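Local coordinates for branched-chain-amino-acid aminotransferase (Pseudomonas aeruginosa, PDB 6NST), which probably catalyses the reversible pyridoxal-phosphate-dependent transfer of the amino group from leucine, isoleucine or valine to 2-oxoglutarate, at residues E198-I203 / A252-T257; E245-D250 / E266-K271. The protein carries 1 engineered substitution. All coordinates share one frame; numbering follows the deposited sequence.

Contact 1: E198-I203 / A252-T257; sequences ENIFII and AFFTGT. With SO4 (sulfate ion), chain G.
F201 and F253 face each other as a hydrogen-bonded pair of two antiparallel strands, 199-203 and 252-256, inside the large mixed sheet of this class-IV aminotransferase. F201 N reaches F253 O at 2.9 Å, nearly in line with the carbonyl, while F253 N returns to F201 O with the donor tilted 30° from the carbonyl plane. A second such pair joins N199 and T255, whose N-to-O bond from T255 N to N199 O measures 2.7 Å. Above this backbone ladder the F253 ring leans over F201: its CG sits between its own backbone N and carbonyl carbon (chi1 59°), which brings CZ to 3.4 Å from F201 CB, a CH-pi contact over the ring face. The two rings are almost parallel, 5° apart, but slid so far that they barely overlap. I203 CD1 meets the F253 edge at CE2, and T255 OG1 the edge of F201 at CE1. On the other sheet face I200 CD1 packs 3.7 Å from F254 CE1, and E198 OE1 lies above the F254 ring. Helix 220-231 covers F201 through R222, I225 and L226, and helix 279-292 covers F253 through T281 and L284. The N199 amide is held from both ends, ND2 by L217 O and OD1 by a water 2.6 Å away that also hydrogen-bonds T255 OG1. Just beyond the strand a sulfate, probably from the crystallisation liquor, accepts a hydrogen bond from T257 N to its O2 at 3.1 Å.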
ATOM      1  N   GLU A 198       3.788   4.802  23.808  1.00 25.59           N
ATOM      2  CA  GLU A 198       3.171   3.834  24.703  1.00 26.36           C
ATOM      3  C   GLU A 198       2.419   2.796  23.886  1.00 17.51           C
ATOM      4  O   GLU A 198       1.879   3.100  22.821  1.00 29.11           O
ATOM      5  CB  GLU A 198       2.192   4.493  25.691  1.00 29.47           C
ATOM      6  CG  GLU A 198       2.703   5.748  26.377  1.00 40.01           C
ATOM      7  CD  GLU A 198       2.499   6.995  25.538  1.00 42.91           C
ATOM      8  OE1 GLU A 198       1.855   6.903  24.469  1.00 32.84           O
ATOM      9  OE2 GLU A 198       2.984   8.070  25.948  1.00 49.37           O
ATOM     10  N   ASN A 199       2.387   1.568  24.394  1.00 21.56           N
ATOM     11  CA  ASN A 199       1.505   0.552  23.840  1.00 12.14           C
ATOM     12  C   ASN A 199       0.083   0.781  24.339  1.00 21.42           C
ATOM     13  O   ASN A 199      -0.133   1.270  25.452  1.00 33.40           O
ATOM     14  CB  ASN A 199       1.980  -0.852  24.219  1.00 23.84           C
ATOM     15  CG  ASN A 199       3.233  -1.266  23.467  1.00 25.65           C
ATOM     16  OD1 ASN A 199       4.352  -1.092  23.953  1.00 28.94           O
ATOM     17  ND2 ASN A 199       3.050  -1.821  22.275  1.00 31.61           N
ATOM     18  N   ILE A 200      -0.892   0.431  23.505  1.00 20.87           N
ATOM     19  CA  ILE A 200      -2.292   0.724  23.778  1.00 13.93           C
ATOM     20  C   ILE A 200      -3.047  -0.580  24.002  1.00 15.19           C
ATOM     21  O   ILE A 200      -2.755  -1.603  23.371  1.00 16.84           O
ATOM     22  CB  ILE A 200      -2.927   1.557  22.643  1.00 19.56           C
ATOM     23  CG1 ILE A 200      -4.319   2.052  23.048  1.00 21.52           C
ATOM     24  CG2 ILE A 200      -2.983   0.766  21.345  1.00 10.66           C
ATOM     25  CD1 ILE A 200      -4.866   3.148  22.151  1.00 13.68           C
ATOM     26  N   PHE A 201      -4.002  -0.544  24.928  1.00 13.17           N
ATOM     27  CA  PHE A 201      -4.870  -1.669  25.233  1.00 17.28           C
ATOM     28  C   PHE A 201      -6.312  -1.185  25.245  1.00 14.04           C
ATOM     29  O   PHE A 201      -6.588  -0.030  25.570  1.00 24.30           O
ATOM     30  CB  PHE A 201      -4.544  -2.298  26.597  1.00 19.34           C
ATOM     31  CG  PHE A 201      -3.234  -3.038  26.642  1.00 24.81           C
ATOM     32  CD1 PHE A 201      -2.030  -2.352  26.685  1.00 16.96           C
ATOM     33  CD2 PHE A 201      -3.211  -4.423  26.677  1.00 19.16           C
ATOM     34  CE1 PHE A 201      -0.829  -3.036  26.740  1.00 19.28           C
ATOM     35  CE2 PHE A 201      -2.014  -5.112  26.730  1.00 23.09           C
ATOM     36  CZ  PHE A 201      -0.821  -4.417  26.763  1.00 18.57           C
ATOM     37  N   ILE A 202      -7.231  -2.076  24.883  1.00 11.28           N
ATOM     38  CA  ILE A 202      -8.657  -1.808  25.006  1.00 11.20           C
ATOM     39  C   ILE A 202      -9.321  -3.016  25.649  1.00 12.54           C
ATOM     40  O   ILE A 202      -8.840  -4.148  25.538  1.00 20.82           O
ATOM     41  CB  ILE A 202      -9.325  -1.471  23.651  1.00 12.51           C
ATOM     42  CG1 ILE A 202      -9.300  -2.673  22.709  1.00 16.61           C
ATOM     43  CG2 ILE A 202      -8.649  -0.272  22.995  1.00 14.30           C
ATOM     44  CD1 ILE A 202     -10.016  -2.419  21.396  1.00 20.71           C
ATOM     45  N   ILE A 203     -10.426  -2.762  26.345  1.00 21.61           N
ATOM     46  CA  ILE A 203     -11.211  -3.798  27.006  1.00 22.29           C
ATOM     47  C   ILE A 203     -12.629  -3.737  26.459  1.00 23.33           C
ATOM     48  O   ILE A 203     -13.216  -2.654  26.360  1.00 28.48           O
ATOM     49  CB  ILE A 203     -11.206  -3.635  28.540  1.00 13.48           C
ATOM     50  CG1 ILE A 203      -9.868  -4.081  29.136  1.00 27.24           C
ATOM     51  CG2 ILE A 203     -12.342  -4.429  29.171  1.00 13.59           C
ATOM     52  CD1 ILE A 203      -8.788  -3.028  29.103  1.00 43.60           C
ATOM     53  N   ALA A 252      -9.844   1.626  27.933  1.00 17.29           N
ATOM     54  CA  ALA A 252      -8.651   1.785  27.117  1.00 13.64           C
ATOM     55  C   ALA A 252      -7.562   2.406  27.976  1.00 14.58           C
ATOM     56  O   ALA A 252      -7.849   3.271  28.808  1.00 24.34           O
ATOM     57  CB  ALA A 252      -8.920   2.656  25.883  1.00 18.79           C
ATOM     58  N   PHE A 253      -6.321   1.964  27.779  1.00 14.92           N
ATOM     59  CA  PHE A 253      -5.217   2.568  28.508  1.00 17.89           C
ATOM     60  C   PHE A 253      -3.923   2.420  27.724  1.00 12.10           C
ATOM     61  O   PHE A 253      -3.833   1.656  26.760  1.00 17.10           O
ATOM     62  CB  PHE A 253      -5.067   1.975  29.918  1.00 20.93           C
ATOM     63  CG  PHE A 253      -4.831   0.492  29.946  1.00 15.70           C
ATOM     64  CD1 PHE A 253      -3.544  -0.023  29.922  1.00 19.73           C
ATOM     65  CD2 PHE A 253      -5.895  -0.388  30.028  1.00 18.66           C
ATOM     66  CE1 PHE A 253      -3.327  -1.390  29.962  1.00 16.53           C
ATOM     67  CE2 PHE A 253      -5.684  -1.756  30.070  1.00 15.93           C
ATOM     68  CZ  PHE A 253      -4.400  -2.258  30.039  1.00 16.79           C
ATOM     69  N   PHE A 254      -2.924   3.180  28.159  1.00 19.37           N
ATOM     70  CA  PHE A 254      -1.578   3.153  27.613  1.00 16.14           C
ATOM     71  C   PHE A 254      -0.636   2.477  28.600  1.00 24.43           C
ATOM     72  O   PHE A 254      -0.815   2.574  29.817  1.00 22.68           O
ATOM     73  CB  PHE A 254      -1.074   4.571  27.320  1.00 16.09           C
ATOM     74  CG  PHE A 254      -1.606   5.165  26.046  1.00 12.07           C
ATOM     75  CD1 PHE A 254      -1.574   4.451  24.861  1.00 11.62           C
ATOM     76  CD2 PHE A 254      -2.126   6.450  26.035  1.00 15.04           C
ATOM     77  CE1 PHE A 254      -2.054   5.003  23.687  1.00 13.47           C
ATOM     78  CE2 PHE A 254      -2.609   7.007  24.866  1.00 16.22           C
ATOM     79  CZ  PHE A 254      -2.572   6.281  23.691  1.00 11.26           C
ATOM     80  N   THR A 255       0.376   1.795  28.065  1.00 15.88           N
ATOM     81  CA  THR A 255       1.434   1.210  28.877  1.00 21.83           C
ATOM     82  C   THR A 255       2.784   1.681  28.363  1.00 23.07           C
ATOM     83  O   THR A 255       2.996   1.789  27.152  1.00 20.61           O
ATOM     84  CB  THR A 255       1.393  -0.323  28.872  1.00 18.01           C
ATOM     85  OG1 THR A 255       1.588  -0.806  27.538  1.00 25.25           O
ATOM     86  CG2 THR A 255       0.063  -0.823  29.410  1.00 13.69           C
ATOM     87  N   GLY A 256       3.688   1.958  29.291  1.00 16.95           N
ATOM     88  CA  GLY A 256       5.027   2.398  28.940  1.00 21.48           C
ATOM     89  C   GLY A 256       5.855   2.541  30.197  1.00 26.99           C
ATOM     90  O   GLY A 256       5.330   2.572  31.315  1.00 27.45           O
ATOM     91  N   THR A 257       7.171   2.618  29.999  1.00 25.51           N
ATOM     92  CA  THR A 257       8.071   2.771  31.139  1.00 24.07           C
ATOM     93  C   THR A 257       7.816   4.082  31.869  1.00 22.06           C
ATOM     94  O   THR A 257       7.787   4.116  33.104  1.00 22.88           O
ATOM     95  CB  THR A 257       9.526   2.690  30.683  1.00 26.75           C
ATOM     96  OG1 THR A 257       9.781   1.401  30.111  1.00 35.79           O
ATOM     97  CG2 THR A 257      10.460   2.895  31.859  1.00 39.66           C
TER
HETATM   98  S   SO4 G 401       8.345   0.416  27.143  1.00 38.28           S
HETATM   99  O1  SO4 G 401       9.288  -0.665  26.870  1.00 28.02           O
HETATM  100  O2  SO4 G 401       9.049   1.531  27.762  1.00 28.19           O
HETATM  101  O3  SO4 G 401       7.730   0.861  25.893  1.00 40.30           O
HETATM  102  O4  SO4 G 401       7.308  -0.068  28.050  1.00 28.93           O
HETATM  103  O   HOH W   1       4.524  -0.776  26.492  1.00 21.92           O

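Contact 2: E245-D250 / E266-K271; sequences EVYIAD and EVDGRK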
ATOM      1  N   GLU A 245     -12.939   0.645  16.467  1.00 16.42           N
ATOM      2  CA  GLU A 245     -13.049  -0.379  17.500  1.00 15.96           C
ATOM      3  C   GLU A 245     -12.649   0.173  18.864  1.00 19.57           C
ATOM      4  O   GLU A 245     -13.214  -0.233  19.887  1.00 20.12           O
ATOM      5  CB  GLU A 245     -12.187  -1.585  17.119  1.00  9.18           C
ATOM      6  CG  GLU A 245     -12.235  -2.745  18.095  1.00 11.58           C
ATOM      7  CD  GLU A 245     -11.477  -3.961  17.589  1.00 29.74           C
ATOM      8  OE1 GLU A 245     -11.036  -3.946  16.416  1.00 25.32           O
ATOM      9  OE2 GLU A 245     -11.322  -4.930  18.364  1.00 31.32           O
ATOM     10  N   VAL A 246     -11.690   1.102  18.898  1.00 17.93           N
ATOM     11  CA  VAL A 246     -11.329   1.764  20.146  1.00 16.12           C
ATOM     12  C   VAL A 246     -12.464   2.660  20.630  1.00 18.66           C
ATOM     13  O   VAL A 246     -12.691   2.784  21.840  1.00 12.51           O
ATOM     14  CB  VAL A 246     -10.022   2.563  19.965  1.00 23.12           C
ATOM     15  CG1 VAL A 246      -9.604   3.220  21.277  1.00 12.42           C
ATOM     16  CG2 VAL A 246      -8.916   1.663  19.436  1.00 11.30           C
ATOM     17  N   TYR A 247     -13.194   3.292  19.702  1.00 11.86           N
ATOM     18  CA  TYR A 247     -14.265   4.208  20.086  1.00 17.63           C
ATOM     19  C   TYR A 247     -15.329   3.506  20.924  1.00 13.54           C
ATOM     20  O   TYR A 247     -15.895   4.104  21.847  1.00 18.41           O
ATOM     21  CB  TYR A 247     -14.916   4.827  18.844  1.00  8.85           C
ATOM     22  CG  TYR A 247     -14.023   5.693  17.976  1.00  8.68           C
ATOM     23  CD1 TYR A 247     -12.786   6.143  18.425  1.00  8.83           C
ATOM     24  CD2 TYR A 247     -14.432   6.069  16.698  1.00  8.42           C
ATOM     25  CE1 TYR A 247     -11.979   6.937  17.622  1.00  8.76           C
ATOM     26  CE2 TYR A 247     -13.635   6.860  15.893  1.00  8.35           C
ATOM     27  CZ  TYR A 247     -12.408   7.290  16.359  1.00 15.95           C
ATOM     28  OH  TYR A 247     -11.614   8.081  15.558  1.00 13.11           O
ATOM     29  N   ILE A 248     -15.615   2.242  20.620  1.00  9.53           N
ATOM     30  CA  ILE A 248     -16.711   1.519  21.255  1.00 15.57           C
ATOM     31  C   ILE A 248     -16.204   0.520  22.299  1.00 22.98           C
ATOM     32  O   ILE A 248     -16.943  -0.379  22.700  1.00 21.09           O
ATOM     33  CB  ILE A 248     -17.600   0.822  20.216  1.00 20.41           C
ATOM     34  CG1 ILE A 248     -16.789  -0.208  19.425  1.00 22.69           C
ATOM     35  CG2 ILE A 248     -18.236   1.848  19.297  1.00 11.54           C
ATOM     36  CD1 ILE A 248     -17.599  -0.969  18.396  1.00 21.30           C
ATOM     37  N   ALA A 249     -14.959   0.656  22.742  1.00 16.52           N
ATOM     38  CA  ALA A 249     -14.452  -0.207  23.795  1.00 15.63           C
ATOM     39  C   ALA A 249     -14.984   0.237  25.153  1.00 21.03           C
ATOM     40  O   ALA A 249     -15.349   1.399  25.352  1.00 16.81           O
ATOM     41  CB  ALA A 249     -12.923  -0.205  23.806  1.00 10.58           C
ATOM     42  N   ASP A 250     -15.031  -0.713  26.092  1.00 23.77           N
ATOM     43  CA  ASP A 250     -15.437  -0.385  27.457  1.00 22.65           C
ATOM     44  C   ASP A 250     -14.347   0.396  28.180  1.00 24.59           C
ATOM     45  O   ASP A 250     -14.640   1.339  28.925  1.00 24.42           O
ATOM     46  CB  ASP A 250     -15.775  -1.658  28.233  1.00 22.91           C
ATOM     47  CG  ASP A 250     -16.954  -2.408  27.646  1.00 23.52           C
ATOM     48  OD1 ASP A 250     -17.823  -1.766  27.022  1.00 23.30           O
ATOM     49  OD2 ASP A 250     -17.015  -3.645  27.816  1.00 28.08           O
ATOM     50  N   GLU A 266     -11.059   9.349  26.486  1.00 13.28           N
ATOM     51  CA  GLU A 266     -11.645   9.934  25.289  1.00 24.34           C
ATOM     52  C   GLU A 266     -10.688   9.761  24.118  1.00 22.59           C
ATOM     53  O   GLU A 266      -9.478   9.944  24.268  1.00 22.73           O
ATOM     54  CB  GLU A 266     -11.954  11.421  25.499  1.00 22.90           C
ATOM     55  CG  GLU A 266     -12.852  12.033  24.441  1.00 24.55           C
ATOM     56  CD  GLU A 266     -12.811  13.548  24.456  1.00 25.37           C
ATOM     57  OE1 GLU A 266     -11.704  14.115  24.327  1.00 17.89           O
ATOM     58  OE2 GLU A 266     -13.881  14.173  24.599  1.00 32.14           O
ATOM     59  N   VAL A 267     -11.234   9.409  22.958  1.00 12.45           N
ATOM     60  CA  VAL A 267     -10.460   9.245  21.733  1.00 11.40           C
ATOM     61  C   VAL A 267     -11.207   9.949  20.609  1.00 17.20           C
ATOM     62  O   VAL A 267     -12.348   9.584  20.297  1.00 10.06           O
ATOM     63  CB  VAL A 267     -10.231   7.765  21.381  1.00 16.35           C
ATOM     64  CG1 VAL A 267      -9.403   7.650  20.105  1.00 17.96           C
ATOM     65  CG2 VAL A 267      -9.547   7.034  22.520  1.00 10.12           C
ATOM     66  N   ASP A 268     -10.564  10.946  20.001  1.00 14.59           N
ATOM     67  CA  ASP A 268     -11.140  11.689  18.879  1.00 12.75           C
ATOM     68  C   ASP A 268     -12.514  12.248  19.232  1.00 14.51           C
ATOM     69  O   ASP A 268     -13.449  12.220  18.427  1.00 17.83           O
ATOM     70  CB  ASP A 268     -11.209  10.816  17.625  1.00 12.68           C
ATOM     71  CG  ASP A 268      -9.844  10.373  17.152  1.00 12.57           C
ATOM     72  OD1 ASP A 268      -8.868  11.106  17.416  1.00 17.60           O
ATOM     73  OD2 ASP A 268      -9.746   9.297  16.518  1.00 17.25           O
ATOM     74  N   GLY A 269     -12.641  12.758  20.456  1.00 16.33           N
ATOM     75  CA  GLY A 269     -13.905  13.262  20.943  1.00 18.56           C
ATOM     76  C   GLY A 269     -14.924  12.208  21.322  1.00 22.69           C
ATOM     77  O   GLY A 269     -16.001  12.566  21.814  1.00 25.37           O
ATOM     78  N   ARG A 270     -14.635  10.926  21.105  1.00 15.55           N
ATOM     79  CA  ARG A 270     -15.529   9.846  21.508  1.00 21.37           C
ATOM     80  C   ARG A 270     -15.234   9.460  22.951  1.00 25.13           C
ATOM     81  O   ARG A 270     -14.101   9.092  23.282  1.00 21.45           O
ATOM     82  CB  ARG A 270     -15.374   8.621  20.606  1.00 20.35           C
ATOM     83  CG  ARG A 270     -16.069   8.710  19.267  1.00 20.97           C
ATOM     84  CD  ARG A 270     -15.239   9.485  18.275  1.00 28.34           C
ATOM     85  NE  ARG A 270     -15.850   9.500  16.953  1.00 22.78           N
ATOM     86  CZ  ARG A 270     -15.358  10.173  15.920  1.00 19.07           C
ATOM     87  NH1 ARG A 270     -14.248  10.884  16.059  1.00 22.21           N
ATOM     88  NH2 ARG A 270     -15.977  10.132  14.750  1.00 11.88           N
ATOM     89  N   LYS A 271     -16.252   9.535  23.803  1.00 26.47           N
ATOM     90  CA  LYS A 271     -16.116   9.071  25.176  1.00 21.19           C
ATOM     91  C   LYS A 271     -15.882   7.564  25.192  1.00 17.81           C
ATOM     92  O   LYS A 271     -16.592   6.808  24.521  1.00 19.39           O
ATOM     93  CB  LYS A 271     -17.366   9.437  25.981  1.00 18.41           C
ATOM     94  CG  LYS A 271     -17.328   9.038  27.450  1.00 24.26           C
ATOM     95  CD  LYS A 271     -18.610   9.446  28.171  1.00 31.89           C
ATOM     96  CE  LYS A 271     -19.838   8.798  27.538  1.00 41.62           C
ATOM     97  NZ  LYS A 271     -21.116   9.211  28.197  1.00 40.58           N
TER
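Y247, with CG anti to its carbonyl carbon (chi1 -63°), and R270, whose chain bends at chi2 (82°), lay their flat groups against each other. The R270 guanidinium stacks flat on the tyrosine ring, centres 4.4 Å apart and planes 9° from parallel, while R270 CD stands over the ring centre at 3.8 Å from the centroid. Around the ring edge, V267 CG1 packs 3.6 Å from Y247 CE1, and the hydroxyl donates to D268 OD2, though the 2.4 Å between Y247 OH and D268 OD2 is too short to be taken literally. V246 CG1 adds a looser apolar touch on V267 CG2. The partners of Y247 sit on a beta hairpin whose type I' turn runs from V267 to R270, and R270 NH1 ties back to D268 O at 2.8 Å, helping to fix the guanidinium over the ring. The end of helix 243-247 is thereby joined to the hairpin. A second subunit accepts a hydrogen bond from R270 NH2 at its I68 O, and a third packs F147 on Y247. R243 NH2 also bonds the tyrosine OH, and T144 OG1 bonds D268 OD2, so the buried carboxylate is probably stabilised as an anion, its charge shared among several polar neighbours.

Overall arrangement
The centres of contacts 1 and 2 lie about 14 Å apart, and the chain weaves between them: helix 243-247 of contact 2 leads into strand 251-256 of contact 1, which is followed by its sheet neighbour, strand 262-267, of contact 2. They also touch directly, I202 CB packing 3.8 Å from A249 CB and I203 O 3.3 Å from D250 CB. Their settings differ. In contact 1 the N199 side chain is about 9 Å from that of K160, the probable cofactor-bearing lysine, which carries no cofactor here, and R61, I220 and T221 complete the sulfate site. Contact 2 lies away from that lysine, where neighbouring subunits meet the chain.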